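Local atomic coordinates of periplasmic binding protein component of an ABC type zinc uptake transporter (Synechocystis sp., PDB entry 2OV3), a protein that probably captures zinc in the periplasm and delivers it to an ABC transporter for uptake into the cell. Residues P11-L16 / V24-L29; S82-T87 / A113-K118; W103-L108 / A172-L177; D199-N204 / A225-G230; N205-F210 / A253-A258. All blocks are in the same frame, centred on the assembly; numbering follows the deposited sequence.

Interaction 1: P11-L16 / V24-L29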
# COMPACT_ATOMS: atom_id res chain seq x y z
N PRO A 11 -1.42 3.40 -6.69
CA PRO A 11 -1.52 1.93 -6.83
C PRO A 11 -2.91 1.45 -7.23
O PRO A 11 -3.05 0.46 -7.95
CB PRO A 11 -1.12 1.42 -5.45
CG PRO A 11 -0.10 2.45 -5.01
CD PRO A 11 -0.79 3.76 -5.41
N GLN A 12 -3.93 2.15 -6.76
CA GLN A 12 -5.30 1.77 -7.11
C GLN A 12 -5.49 2.01 -8.62
O GLN A 12 -6.14 1.23 -9.31
CB GLN A 12 -6.33 2.59 -6.30
CG GLN A 12 -6.38 2.26 -4.81
CD GLN A 12 -7.35 3.15 -4.04
OE1 GLN A 12 -7.11 4.34 -3.85
NE2 GLN A 12 -8.47 2.57 -3.63
N GLN A 13 -4.90 3.08 -9.14
CA GLN A 13 -5.00 3.35 -10.56
C GLN A 13 -4.46 2.14 -11.33
O GLN A 13 -5.02 1.74 -12.35
CB GLN A 13 -4.24 4.61 -10.93
CG GLN A 13 -4.12 4.89 -12.40
CD GLN A 13 -3.43 6.22 -12.64
OE1 GLN A 13 -2.36 6.48 -12.08
NE2 GLN A 13 -4.05 7.07 -13.46
N TYR A 14 -3.37 1.57 -10.85
CA TYR A 14 -2.79 0.40 -11.50
C TYR A 14 -3.87 -0.68 -11.63
O TYR A 14 -4.11 -1.20 -12.72
CB TYR A 14 -1.63 -0.14 -10.66
CG TYR A 14 -0.85 -1.26 -11.31
CD1 TYR A 14 0.15 -0.99 -12.23
CD2 TYR A 14 -1.10 -2.60 -10.96
CE1 TYR A 14 0.91 -2.02 -12.79
CE2 TYR A 14 -0.35 -3.64 -11.52
CZ TYR A 14 0.66 -3.33 -12.43
OH TYR A 14 1.42 -4.34 -12.95
N PHE A 15 -4.54 -0.98 -10.51
CA PHE A 15 -5.60 -2.00 -10.46
C PHE A 15 -6.81 -1.66 -11.36
O PHE A 15 -7.38 -2.54 -12.01
CB PHE A 15 -6.09 -2.19 -9.01
CG PHE A 15 -4.99 -2.28 -7.98
CD1 PHE A 15 -5.26 -1.96 -6.65
CD2 PHE A 15 -3.70 -2.69 -8.32
CE1 PHE A 15 -4.26 -2.03 -5.66
CE2 PHE A 15 -2.68 -2.77 -7.35
CZ PHE A 15 -2.96 -2.44 -6.02
N LEU A 16 -7.21 -0.39 -11.38
CA LEU A 16 -8.34 0.03 -12.19
C LEU A 16 -8.00 -0.05 -13.67
O LEU A 16 -8.84 -0.39 -14.50
CB LEU A 16 -8.76 1.46 -11.85
CG LEU A 16 -10.00 1.60 -10.96
CD1 LEU A 16 -11.24 1.04 -11.66
CD2 LEU A 16 -9.75 0.85 -9.64
N VAL A 24 -12.38 2.96 -18.57
CA VAL A 24 -12.35 3.83 -17.41
C VAL A 24 -11.32 4.91 -17.59
O VAL A 24 -10.35 4.75 -18.34
CB VAL A 24 -12.00 3.04 -16.09
CG1 VAL A 24 -12.92 1.83 -15.93
CG2 VAL A 24 -10.53 2.61 -16.09
N ARG A 25 -11.56 6.03 -16.91
CA ARG A 25 -10.67 7.18 -16.91
C ARG A 25 -10.49 7.41 -15.42
O ARG A 25 -11.38 7.96 -14.75
CB ARG A 25 -11.34 8.40 -17.57
CG ARG A 25 -10.40 9.59 -17.71
CD ARG A 25 -10.99 10.70 -18.59
NE ARG A 25 -11.44 10.16 -19.88
CZ ARG A 25 -11.85 10.91 -20.90
NH1 ARG A 25 -11.87 12.23 -20.79
NH2 ARG A 25 -12.25 10.32 -22.02
N VAL A 26 -9.36 6.96 -14.90
CA VAL A 26 -9.05 7.06 -13.47
C VAL A 26 -8.43 8.39 -13.03
O VAL A 26 -7.58 8.94 -13.72
CB VAL A 26 -8.06 5.93 -13.04
CG1 VAL A 26 -7.84 5.98 -11.53
CG2 VAL A 26 -8.58 4.56 -13.46
N SER A 27 -8.87 8.89 -11.88
CA SER A 27 -8.29 10.09 -11.30
C SER A 27 -7.79 9.69 -9.90
O SER A 27 -8.45 8.91 -9.20
CB SER A 27 -9.33 11.21 -11.21
OG SER A 27 -9.61 11.75 -12.49
N VAL A 28 -6.62 10.21 -9.53
CA VAL A 28 -6.01 9.91 -8.23
C VAL A 28 -6.08 11.15 -7.36
O VAL A 28 -5.72 12.24 -7.79
CB VAL A 28 -4.52 9.49 -8.39
CG1 VAL A 28 -3.93 9.11 -7.03
CG2 VAL A 28 -4.41 8.32 -9.34
N LEU A 29 -6.55 10.98 -6.13
CA LEU A 29 -6.67 12.07 -5.20
C LEU A 29 -5.33 12.39 -4.54
O LEU A 29 -4.95 13.55 -4.45
CB LEU A 29 -7.70 11.73 -4.12
CG LEU A 29 -7.90 12.82 -3.07
CD1 LEU A 29 -8.59 14.02 -3.71
CD2 LEU A 29 -8.72 12.31 -1.88

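Interaction 2: S82-T87 / A113-K118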
# COMPACT_ATOMS: atom_id res chain seq x y z
N SER A 82 -13.09 -1.22 -1.29
CA SER A 82 -12.35 -2.34 -1.85
C SER A 82 -11.79 -3.29 -0.79
O SER A 82 -11.30 -4.36 -1.13
CB SER A 82 -11.22 -1.84 -2.75
OG SER A 82 -10.23 -1.17 -1.99
N ALA A 83 -11.87 -2.91 0.49
CA ALA A 83 -11.35 -3.76 1.56
C ALA A 83 -12.40 -4.68 2.18
O ALA A 83 -12.06 -5.52 3.02
CB ALA A 83 -10.72 -2.90 2.65
N GLN A 84 -13.66 -4.54 1.79
CA GLN A 84 -14.71 -5.36 2.37
C GLN A 84 -14.47 -6.86 2.26
O GLN A 84 -13.93 -7.35 1.27
CB GLN A 84 -16.06 -5.04 1.74
CG GLN A 84 -16.07 -5.23 0.24
CD GLN A 84 -17.42 -5.73 -0.27
OE1 GLN A 84 -17.69 -5.71 -1.48
NE2 GLN A 84 -18.26 -6.21 0.65
N GLY A 85 -14.89 -7.57 3.30
CA GLY A 85 -14.77 -9.01 3.32
C GLY A 85 -13.41 -9.53 3.72
O GLY A 85 -13.20 -10.75 3.78
N ILE A 86 -12.48 -8.62 3.99
CA ILE A 86 -11.13 -9.02 4.37
C ILE A 86 -10.88 -8.84 5.85
O ILE A 86 -11.30 -7.85 6.45
CB ILE A 86 -10.08 -8.18 3.67
CG1 ILE A 86 -10.31 -8.22 2.16
CG2 ILE A 86 -8.69 -8.68 4.03
CD1 ILE A 86 -9.22 -7.58 1.40
N THR A 87 -10.18 -9.80 6.44
CA THR A 87 -9.85 -9.71 7.84
C THR A 87 -8.57 -8.88 7.91
O THR A 87 -7.51 -9.32 7.44
CB THR A 87 -9.61 -11.09 8.46
OG1 THR A 87 -10.79 -11.89 8.32
CG2 THR A 87 -9.28 -10.93 9.93
N ALA A 113 -9.26 -6.28 -6.35
CA ALA A 113 -9.61 -6.14 -7.75
C ALA A 113 -10.97 -6.78 -8.04
O ALA A 113 -11.78 -6.25 -8.81
CB ALA A 113 -8.54 -6.77 -8.64
N THR A 114 -11.23 -7.92 -7.41
CA THR A 114 -12.48 -8.64 -7.60
C THR A 114 -13.67 -7.81 -7.17
O THR A 114 -14.76 -7.89 -7.75
CB THR A 114 -12.48 -9.96 -6.80
OG1 THR A 114 -11.39 -10.77 -7.23
CG2 THR A 114 -13.77 -10.73 -7.03
N THR A 115 -13.48 -7.00 -6.14
CA THR A 115 -14.56 -6.16 -5.69
C THR A 115 -14.72 -5.00 -6.66
O THR A 115 -15.84 -4.56 -6.92
CB THR A 115 -14.28 -5.62 -4.29
OG1 THR A 115 -14.22 -6.73 -3.37
CG2 THR A 115 -15.38 -4.66 -3.86
N ILE A 116 -13.62 -4.51 -7.21
CA ILE A 116 -13.69 -3.40 -8.15
C ILE A 116 -14.42 -3.80 -9.42
O ILE A 116 -15.33 -3.10 -9.87
CB ILE A 116 -12.30 -2.92 -8.59
CG1 ILE A 116 -11.47 -2.52 -7.37
CG2 ILE A 116 -12.45 -1.78 -9.58
CD1 ILE A 116 -12.19 -1.63 -6.41
N ALA A 117 -14.00 -4.92 -9.99
CA ALA A 117 -14.58 -5.46 -11.21
C ALA A 117 -16.07 -5.67 -11.02
O ALA A 117 -16.88 -5.17 -11.81
CB ALA A 117 -13.89 -6.77 -11.56
N LYS A 118 -16.43 -6.41 -9.98
CA LYS A 118 -17.83 -6.67 -9.69
C LYS A 118 -18.61 -5.35 -9.72
O LYS A 118 -19.67 -5.26 -10.34
CB LYS A 118 -17.96 -7.33 -8.32
CG LYS A 118 -19.37 -7.77 -7.97
CD LYS A 118 -19.42 -8.40 -6.58
CE LYS A 118 -20.82 -8.90 -6.27
NZ LYS A 118 -21.83 -7.80 -6.41
O HOH W 1 -12.96 -6.41 -1.19

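Interaction 3: W103-L108 / A172-L177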
# COMPACT_ATOMS: atom_id res chain seq x y z
N TRP A 103 -3.11 -2.79 0.19
CA TRP A 103 -2.80 -2.71 -1.23
C TRP A 103 -1.37 -3.15 -1.58
O TRP A 103 -0.97 -3.13 -2.75
CB TRP A 103 -3.09 -1.28 -1.75
CG TRP A 103 -2.06 -0.25 -1.35
CD1 TRP A 103 -0.87 -0.02 -1.97
CD2 TRP A 103 -2.12 0.64 -0.24
NE1 TRP A 103 -0.17 0.96 -1.30
CE2 TRP A 103 -0.91 1.38 -0.23
CE3 TRP A 103 -3.07 0.89 0.77
CZ2 TRP A 103 -0.63 2.36 0.74
CZ3 TRP A 103 -2.79 1.85 1.73
CH2 TRP A 103 -1.58 2.57 1.72
N LEU A 104 -0.60 -3.55 -0.58
CA LEU A 104 0.76 -3.99 -0.83
C LEU A 104 0.86 -5.52 -0.70
O LEU A 104 1.95 -6.10 -0.71
CB LEU A 104 1.72 -3.26 0.12
CG LEU A 104 1.68 -1.71 -0.12
CD1 LEU A 104 2.32 -0.96 1.02
CD2 LEU A 104 2.38 -1.38 -1.45
N SER A 105 -0.30 -6.17 -0.56
CA SER A 105 -0.36 -7.64 -0.48
C SER A 105 -0.93 -8.14 -1.81
O SER A 105 -2.10 -7.88 -2.12
CB SER A 105 -1.27 -8.11 0.66
OG SER A 105 -1.62 -9.48 0.51
N PRO A 106 -0.12 -8.84 -2.61
CA PRO A 106 -0.59 -9.36 -3.89
C PRO A 106 -1.86 -10.21 -3.70
O PRO A 106 -2.88 -9.98 -4.35
CB PRO A 106 0.59 -10.18 -4.40
CG PRO A 106 1.75 -9.40 -3.87
CD PRO A 106 1.33 -9.09 -2.46
N THR A 107 -1.77 -11.18 -2.79
CA THR A 107 -2.89 -12.04 -2.48
C THR A 107 -4.14 -11.25 -2.16
O THR A 107 -5.19 -11.48 -2.75
CB THR A 107 -2.59 -12.93 -1.26
OG1 THR A 107 -1.52 -13.83 -1.58
CG2 THR A 107 -3.82 -13.73 -0.86
N LEU A 108 -4.04 -10.32 -1.22
CA LEU A 108 -5.20 -9.53 -0.85
C LEU A 108 -5.66 -8.62 -1.99
O LEU A 108 -6.84 -8.31 -2.10
CB LEU A 108 -4.91 -8.72 0.41
CG LEU A 108 -5.41 -9.23 1.78
CD1 LEU A 108 -5.40 -10.75 1.89
CD2 LEU A 108 -4.52 -8.61 2.84
N ALA A 172 4.63 -8.11 4.61
CA ALA A 172 5.53 -8.91 5.43
C ALA A 172 4.83 -10.14 6.01
O ALA A 172 5.47 -11.12 6.36
CB ALA A 172 6.12 -8.06 6.55
N ARG A 173 3.51 -10.07 6.14
CA ARG A 173 2.71 -11.17 6.68
C ARG A 173 2.63 -12.34 5.70
O ARG A 173 2.78 -13.50 6.09
CB ARG A 173 1.31 -10.68 6.98
CG ARG A 173 0.99 -10.58 8.44
CD ARG A 173 0.64 -11.95 9.01
NE ARG A 173 0.34 -11.84 10.43
CZ ARG A 173 1.23 -11.51 11.35
NH1 ARG A 173 2.49 -11.27 11.00
NH2 ARG A 173 0.86 -11.40 12.62
N ASP A 174 2.38 -12.02 4.43
CA ASP A 174 2.27 -13.04 3.40
C ASP A 174 3.57 -13.82 3.22
O ASP A 174 3.55 -15.04 3.07
CB ASP A 174 1.88 -12.40 2.05
CG ASP A 174 0.59 -11.62 2.12
OD1 ASP A 174 -0.29 -11.94 2.95
OD2 ASP A 174 0.43 -10.68 1.33
N TYR A 175 4.69 -13.11 3.25
CA TYR A 175 6.00 -13.72 3.05
C TYR A 175 6.79 -13.99 4.33
O TYR A 175 8.02 -14.08 4.30
CB TYR A 175 6.80 -12.87 2.07
CG TYR A 175 6.01 -12.58 0.81
CD1 TYR A 175 5.58 -13.63 -0.01
CD2 TYR A 175 5.57 -11.28 0.52
CE1 TYR A 175 4.73 -13.39 -1.08
CE2 TYR A 175 4.72 -11.04 -0.55
CZ TYR A 175 4.29 -12.10 -1.35
OH TYR A 175 3.41 -11.88 -2.38
N ASN A 176 6.10 -14.10 5.45
CA ASN A 176 6.74 -14.41 6.72
C ASN A 176 7.91 -13.50 7.08
O ASN A 176 9.01 -13.96 7.40
CB ASN A 176 7.19 -15.87 6.73
CG ASN A 176 6.09 -16.80 6.28
OD1 ASN A 176 6.12 -17.33 5.17
ND2 ASN A 176 5.08 -17.00 7.15
N LEU A 177 7.66 -12.20 7.03
CA LEU A 177 8.66 -11.21 7.37
C LEU A 177 8.09 -10.40 8.51
O LEU A 177 6.89 -10.44 8.78
CB LEU A 177 8.94 -10.28 6.20
CG LEU A 177 9.57 -10.89 4.96
CD1 LEU A 177 9.63 -9.83 3.89
CD2 LEU A 177 10.96 -11.42 5.28
O HOH W 2 0.64 -11.83 -0.99

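Interaction 4: D199-N204 / A225-G230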
# COMPACT_ATOMS: atom_id res chain seq x y z
N ASP A 199 19.77 -1.19 19.35
CA ASP A 199 20.50 -2.28 19.98
C ASP A 199 20.02 -3.62 19.46
O ASP A 199 20.81 -4.54 19.29
CB ASP A 199 20.37 -2.22 21.50
CG ASP A 199 21.02 -0.99 22.11
OD1 ASP A 199 22.02 -0.48 21.54
OD2 ASP A 199 20.55 -0.53 23.17
N THR A 200 18.72 -3.72 19.21
CA THR A 200 18.17 -4.97 18.70
C THR A 200 18.74 -5.22 17.31
O THR A 200 19.11 -6.34 16.97
CB THR A 200 16.64 -4.90 18.64
OG1 THR A 200 16.12 -4.91 19.97
CG2 THR A 200 16.08 -6.08 17.86
N ALA A 201 18.81 -4.15 16.53
CA ALA A 201 19.33 -4.22 15.17
C ALA A 201 20.79 -4.66 15.18
O ALA A 201 21.16 -5.59 14.47
CB ALA A 201 19.19 -2.85 14.50
N LYS A 202 21.62 -4.00 15.97
CA LYS A 202 23.03 -4.36 16.03
C LYS A 202 23.24 -5.84 16.37
O LYS A 202 24.04 -6.52 15.73
CB LYS A 202 23.78 -3.52 17.07
CG LYS A 202 23.89 -2.05 16.74
CD LYS A 202 24.74 -1.34 17.77
CE LYS A 202 24.93 0.12 17.41
NZ LYS A 202 25.88 0.83 18.32
N GLU A 203 22.51 -6.33 17.37
CA GLU A 203 22.63 -7.72 17.78
C GLU A 203 22.12 -8.72 16.75
O GLU A 203 22.57 -9.86 16.72
CB GLU A 203 21.88 -7.96 19.09
CG GLU A 203 22.45 -7.19 20.26
CD GLU A 203 21.44 -7.05 21.38
OE1 GLU A 203 21.76 -6.36 22.38
OE2 GLU A 203 20.33 -7.63 21.26
N ASN A 204 21.18 -8.30 15.91
CA ASN A 204 20.67 -9.21 14.89
C ASN A 204 21.38 -8.94 13.58
O ASN A 204 21.07 -9.53 12.55
CB ASN A 204 19.17 -9.04 14.68
CG ASN A 204 18.37 -9.48 15.89
OD1 ASN A 204 18.56 -10.58 16.42
ND2 ASN A 204 17.45 -8.63 16.31
N ALA A 225 23.12 5.14 10.64
CA ALA A 225 24.49 5.47 11.01
C ALA A 225 24.86 4.76 12.30
O ALA A 225 25.89 4.12 12.38
CB ALA A 225 24.63 6.97 11.18
N GLU A 226 24.00 4.87 13.31
CA GLU A 226 24.24 4.24 14.60
C GLU A 226 24.30 2.72 14.56
O GLU A 226 25.04 2.10 15.32
CB GLU A 226 23.19 4.66 15.61
CG GLU A 226 23.56 5.88 16.42
CD GLU A 226 24.94 5.78 17.06
OE1 GLU A 226 25.24 4.71 17.65
OE2 GLU A 226 25.72 6.76 16.96
N ILE A 227 23.51 2.11 13.69
CA ILE A 227 23.50 0.66 13.61
C ILE A 227 24.60 0.16 12.68
O ILE A 227 24.92 -1.03 12.67
CB ILE A 227 22.16 0.15 13.07
CG1 ILE A 227 21.01 0.78 13.85
CG2 ILE A 227 22.11 -1.37 13.19
CD1 ILE A 227 19.63 0.40 13.34
N GLY A 228 25.17 1.07 11.91
CA GLY A 228 26.21 0.69 10.98
C GLY A 228 25.59 0.08 9.73
O GLY A 228 26.23 -0.69 9.02
N ALA A 229 24.34 0.41 9.44
CA ALA A 229 23.70 -0.15 8.25
C ALA A 229 23.52 0.88 7.14
O ALA A 229 23.83 2.06 7.31
CB ALA A 229 22.36 -0.76 8.63
N GLY A 230 23.01 0.43 6.00
CA GLY A 230 22.79 1.33 4.90
C GLY A 230 21.38 1.88 4.90
O GLY A 230 20.53 1.41 5.67

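Interaction 5: N205-F210 / A253-A258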
# COMPACT_ATOMS: atom_id res chain seq x y z
N ASN A 205 22.35 -8.04 13.65
CA ASN A 205 23.13 -7.65 12.48
C ASN A 205 22.26 -7.13 11.33
O ASN A 205 22.49 -7.46 10.16
CB ASN A 205 23.96 -8.84 11.98
CG ASN A 205 25.04 -8.41 10.99
OD1 ASN A 205 25.57 -9.23 10.23
ND2 ASN A 205 25.39 -7.12 11.01
N LEU A 206 21.24 -6.34 11.66
CA LEU A 206 20.40 -5.80 10.60
C LEU A 206 21.35 -4.92 9.80
O LEU A 206 22.16 -4.20 10.38
CB LEU A 206 19.22 -5.01 11.18
CG LEU A 206 18.25 -5.86 12.02
CD1 LEU A 206 17.03 -5.05 12.39
CD2 LEU A 206 17.84 -7.11 11.25
N THR A 207 21.25 -4.99 8.48
CA THR A 207 22.17 -4.25 7.63
C THR A 207 21.56 -3.11 6.84
O THR A 207 22.23 -2.50 6.02
CB THR A 207 22.81 -5.19 6.61
OG1 THR A 207 21.82 -5.58 5.65
CG2 THR A 207 23.34 -6.44 7.31
N MET A 208 20.30 -2.80 7.09
CA MET A 208 19.67 -1.75 6.33
C MET A 208 18.47 -1.14 7.04
O MET A 208 17.79 -1.79 7.84
CB MET A 208 19.23 -2.33 4.99
CG MET A 208 18.94 -1.31 3.91
SD MET A 208 20.46 -0.55 3.28
CE MET A 208 21.24 -1.94 2.50
N VAL A 209 18.23 0.12 6.72
CA VAL A 209 17.11 0.88 7.25
C VAL A 209 16.32 1.28 6.00
O VAL A 209 16.83 2.01 5.16
CB VAL A 209 17.60 2.14 7.97
CG1 VAL A 209 16.42 3.04 8.29
CG2 VAL A 209 18.36 1.76 9.23
N PHE A 210 15.09 0.79 5.89
CA PHE A 210 14.27 1.10 4.73
C PHE A 210 13.30 2.24 4.99
O PHE A 210 12.28 2.05 5.65
CB PHE A 210 13.51 -0.14 4.26
CG PHE A 210 14.42 -1.26 3.79
CD1 PHE A 210 14.74 -2.32 4.64
CD2 PHE A 210 14.98 -1.23 2.52
CE1 PHE A 210 15.60 -3.33 4.23
CE2 PHE A 210 15.84 -2.24 2.11
CZ PHE A 210 16.15 -3.30 2.97
N ALA A 253 15.81 -8.88 0.17
CA ALA A 253 16.69 -10.02 -0.04
C ALA A 253 18.18 -9.68 -0.02
O ALA A 253 18.97 -10.41 0.56
CB ALA A 253 16.34 -10.73 -1.34
N ASN A 254 18.56 -8.57 -0.65
CA ASN A 254 19.97 -8.21 -0.66
C ASN A 254 20.45 -7.91 0.76
O ASN A 254 21.59 -8.18 1.11
CB ASN A 254 20.22 -6.98 -1.53
CG ASN A 254 20.01 -7.26 -2.99
OD1 ASN A 254 20.20 -8.40 -3.45
ND2 ASN A 254 19.64 -6.24 -3.75
N ALA A 255 19.54 -7.37 1.56
CA ALA A 255 19.85 -7.01 2.93
C ALA A 255 19.71 -8.16 3.94
O ALA A 255 20.45 -8.21 4.92
CB ALA A 255 18.97 -5.84 3.35
N ASN A 256 18.78 -9.08 3.69
CA ASN A 256 18.53 -10.19 4.62
C ASN A 256 19.22 -11.51 4.28
O ASN A 256 18.90 -12.54 4.86
CB ASN A 256 17.03 -10.42 4.75
CG ASN A 256 16.32 -9.31 5.49
OD1 ASN A 256 15.26 -9.53 6.07
ND2 ASN A 256 16.89 -8.11 5.47
N SER A 257 20.17 -11.47 3.36
CA SER A 257 20.90 -12.67 2.96
C SER A 257 22.29 -12.63 3.56
O SER A 257 22.75 -11.58 4.00
CB SER A 257 21.04 -12.74 1.43
OG SER A 257 19.78 -12.84 0.80
N ALA A 258 22.96 -13.78 3.55
CA ALA A 258 24.32 -13.86 4.07
C ALA A 258 25.05 -12.71 3.36
O ALA A 258 25.00 -12.61 2.14
CB ALA A 258 24.95 -15.19 3.71
O HOH W 3 19.70 -7.73 7.75

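Interaction 1: P11-L16 / V24-L29
Val-26 parts its two methyl groups between Leu-16 and Gln-13, and this fork is the middle of the contact between helix 10-20 and strand 24-28. Its CG1 is turned away from its own backbone N (chi1 -175°), which sends CG1 to the Gln-13 side and CG2 to the Leu-16 side. The closer meeting is with Leu-16, whose CB sits 3.5 Å from Val-26 CG2 and whose CG is the next atom to touch that methyl.

Gln-13 CB lies 3.9 Å from Val-26 CG1. From there the chain runs out extended as far as CD, with chi1 at 172°, so that its methylene groups slant across Val-26 and its amide reaches Val-28. Gln-13 OE1 rests 3.9 Å from Val-28 CG2, the two side chains meeting at nearly a right angle. At the other end Val-24 points CG2 at the helix backbone, 3.8 Å from Leu-16 O.

The segment axes pass 8.6 Å apart and run almost antiparallel, at 171°, as expected where the helix returns the chain in the beta-alpha-beta unit formed by strand 3-7, helix 10-20 and strand 24-28. Beyond the pair, Leu-16 also packs on Ile-116 of helix 106-123, and Val-26 and Val-28 touch Val-7 of the central strand.

The two segments share no hydrogen bond, and across this contact the Gln-13 oxygen faces a methyl of Val-28. The helix is therefore seated on this edge strand by shape and dispersion, with the polar amide lying at the partly exposed margin of the valine row.

Interaction 2: S82-T87 / A113-K118
Gln-84 reaches over Thr-115 from a type II beta turn, Ala-83 to Ile-86, in the loop that follows strand 78-81, while Thr-115 belongs to helix 106-123. The turn is closed by Ile-86 N donating to Ala-83 O, and Gly-85 takes the positive phi (81°) that the third position of this turn requires.

The Gln-84 side chain can be traced outward. At CB the bond to CG is set between the backbone N and the carbonyl carbon (chi1 58°), which turns CG away from the turn and in the direction of the helix. CG comes to 4.2 Å from Thr-115 CG2, and a bend at chi2 of 146° then carries the amide across the same methyl. At the tip OE1 lies 3.5 Å from Thr-115 CG2. The hydroxyl of the same threonine is farther off, OE1 standing 4.1 Å from Thr-115 OG1, so the glutamine oxygen meets the threonine mainly through carbon.

Deeper in, Ser-82 CB lies 3.8 Å from Ile-116 CD1, and both side chains also touch Val-56 of strand 54-57. The Ser-82 hydroxyl faces elsewhere and bonds to Leu-57 O of the same strand, tying the start of the loop to the sheet.

Polar contact between the loop and the helix passes through one water. It donates to both Ser-82 O and Gln-84 O, drawing these two carbonyls of the turn region together. The third bond of this water comes from the helix: Thr-115 OG1 donates to it over a short 2.5 Å.

Interaction 3: W103-L108 / A172-L177
The N-terminus of helix 106-123 begins with an N-cap, Ser-105, whose hydroxyl also crosses to Asp-174 at the end of helix 169-174. With OG anti to the backbone N (chi1 164°), this one oxygen does two jobs. It accepts from Leu-108 N at 3.1 Å from OG, a nearly straight bond of 165°, and it donates to Asp-174 OD2 at 2.5 Å. The carboxylate receives the hydroxyl on its syn lone pair.

Asp-174 OD2 has a second donor, a water placed 2.6 Å away. The same water accepts from Thr-107 N and donates to Tyr-175 OH, so it links the first turn of one helix to the residues ending the other. Tyr-175 brings its hydroxyl against the proline that follows the cap, with OH 3.3 Å from Pro-106 CG and Pro-106 CD near the plane of the ring at its edge. Outside the pair, Tyr-175 OH bonds to Asn-146 OD1 of helix 128-153.

The amides at the start of helix 106-123 are likely to help stabilise the charged form of Asp-174, their effect relayed through the capping hydroxyl and the water bound to Thr-107 N.

Interaction 4: D199-N204 / A225-G230
Helix 193-204 and the last turn of helix 218-227 come closest where Lys-202 CA and Ile-227 CA stand 5.6 Å apart, near enough for side chains to reach the opposite backbone. Ile-227 fills this gap with both of its branches. Its CD1 lies 3.5 Å from Ala-201 CB, and its CG2 is as near to the same methyl, so the small alanine sits in the fork of the isoleucine. Because CG2 is anti to the Ile-227 backbone N (chi1 -50° for CG1), it also faces the helix backbone, 3.9 Å from Lys-202 N.

The helix carrying Ile-227 ends right after it in a Schellman motif. Gly-228 holds a phi of 80° as the C-prime residue, with Gly-228 N bonded to Ala-225 O and Ala-229 N to Ala-224 O, and the chain then enters strand 230-234. Both helices pack against one face of the parallel sheet, since Ala-201 and Ile-227 each touch Ile-162 of strand 160-163. Replacing Ile-227 by an alanine would remove both branches and would probably open a gap beside Ala-201 and Ile-162, leaving the Ala-201 methyl without this partner.

On the solvent side Lys-202 extends fully from CB and slants across Ile-227, its CG lying 4.0 Å from Ile-227 CG2. The ammonium group ends 4.0 Å from Glu-226 OE1, with Lys-202 NZ and the carboxylate forming a long salt bridge between exposed groups. The outer end of the lysine is less certainly placed, so little rests on this pair. Glu-226 bends at chi2 to bring its carboxylate to that side.

Interaction 5: N205-F210 / A253-A258
Ala-255 O, near the end of helix 241-256, is gripped by two donors from the side of Thr-207. The hydroxyl is one, with Thr-207 OG1 donating to Ala-255 O over 3.1 Å. It approaches well to one side of the C=O, at an angle of 115°, and leans 17° from the carbonyl plane. A water is the other, donating to Ala-255 O from 3.0 Å while accepting from Thr-207 N. Thr-207 thus holds the same carbonyl through its side chain and, by way of the water, its backbone.

The rotation of the threonine sets this up, for chi1 of 71° puts OG1 between the backbone N and the carbonyl carbon and turns it to the helix. A valine in its place would lack the hydroxyl, and Ala-255 O would probably lose its direct donor from this segment and rely more on the water.

Thr-207 leads into strand 208-212 of the second parallel sheet, which lies between helices in a three-layer alpha/beta/alpha arrangement. Met-208 and Phe-210 turn to helix 241-256, whereas Val-209 between them packs on helix 218-227 across the sheet. Ala-255 CB faces the first two: Met-208 CB is 3.9 Å from it, and Phe-210 CZ 3.8 Å, the methyl lying at the edge of the ring near its plane. Met-208 bends at chi2, and its CG lies 3.5 Å above one face of the Phe-210 ring, offset to the rim. Just past Ala-255, Ser-257 OG reaches back to donate to Ala-253 O at 2.6 Å.

Interaction 1 closes before the others open, and interactions 2 and 3 precede 4 and 5. Interaction 1 belongs to the first parallel sheet and interactions 4 and 5 to the second, about 39 and 33 Å away between centres. Interactions 2 and 3 share helix 106-123 and cross along the chain; Leu-16 on Ile-116 and Pro-11 on Trp-103 join them to interaction 1. Interactions 4 and 5, centres about 10 Å apart, also alternate and meet through backbone bonds around strand 208-212. Interaction 3 comes between the two groups. Zinc is held by His-37, His-101 and His-165, consistent with a site between two lobes, interaction 1 in one and interactions 4 and 5 in the other.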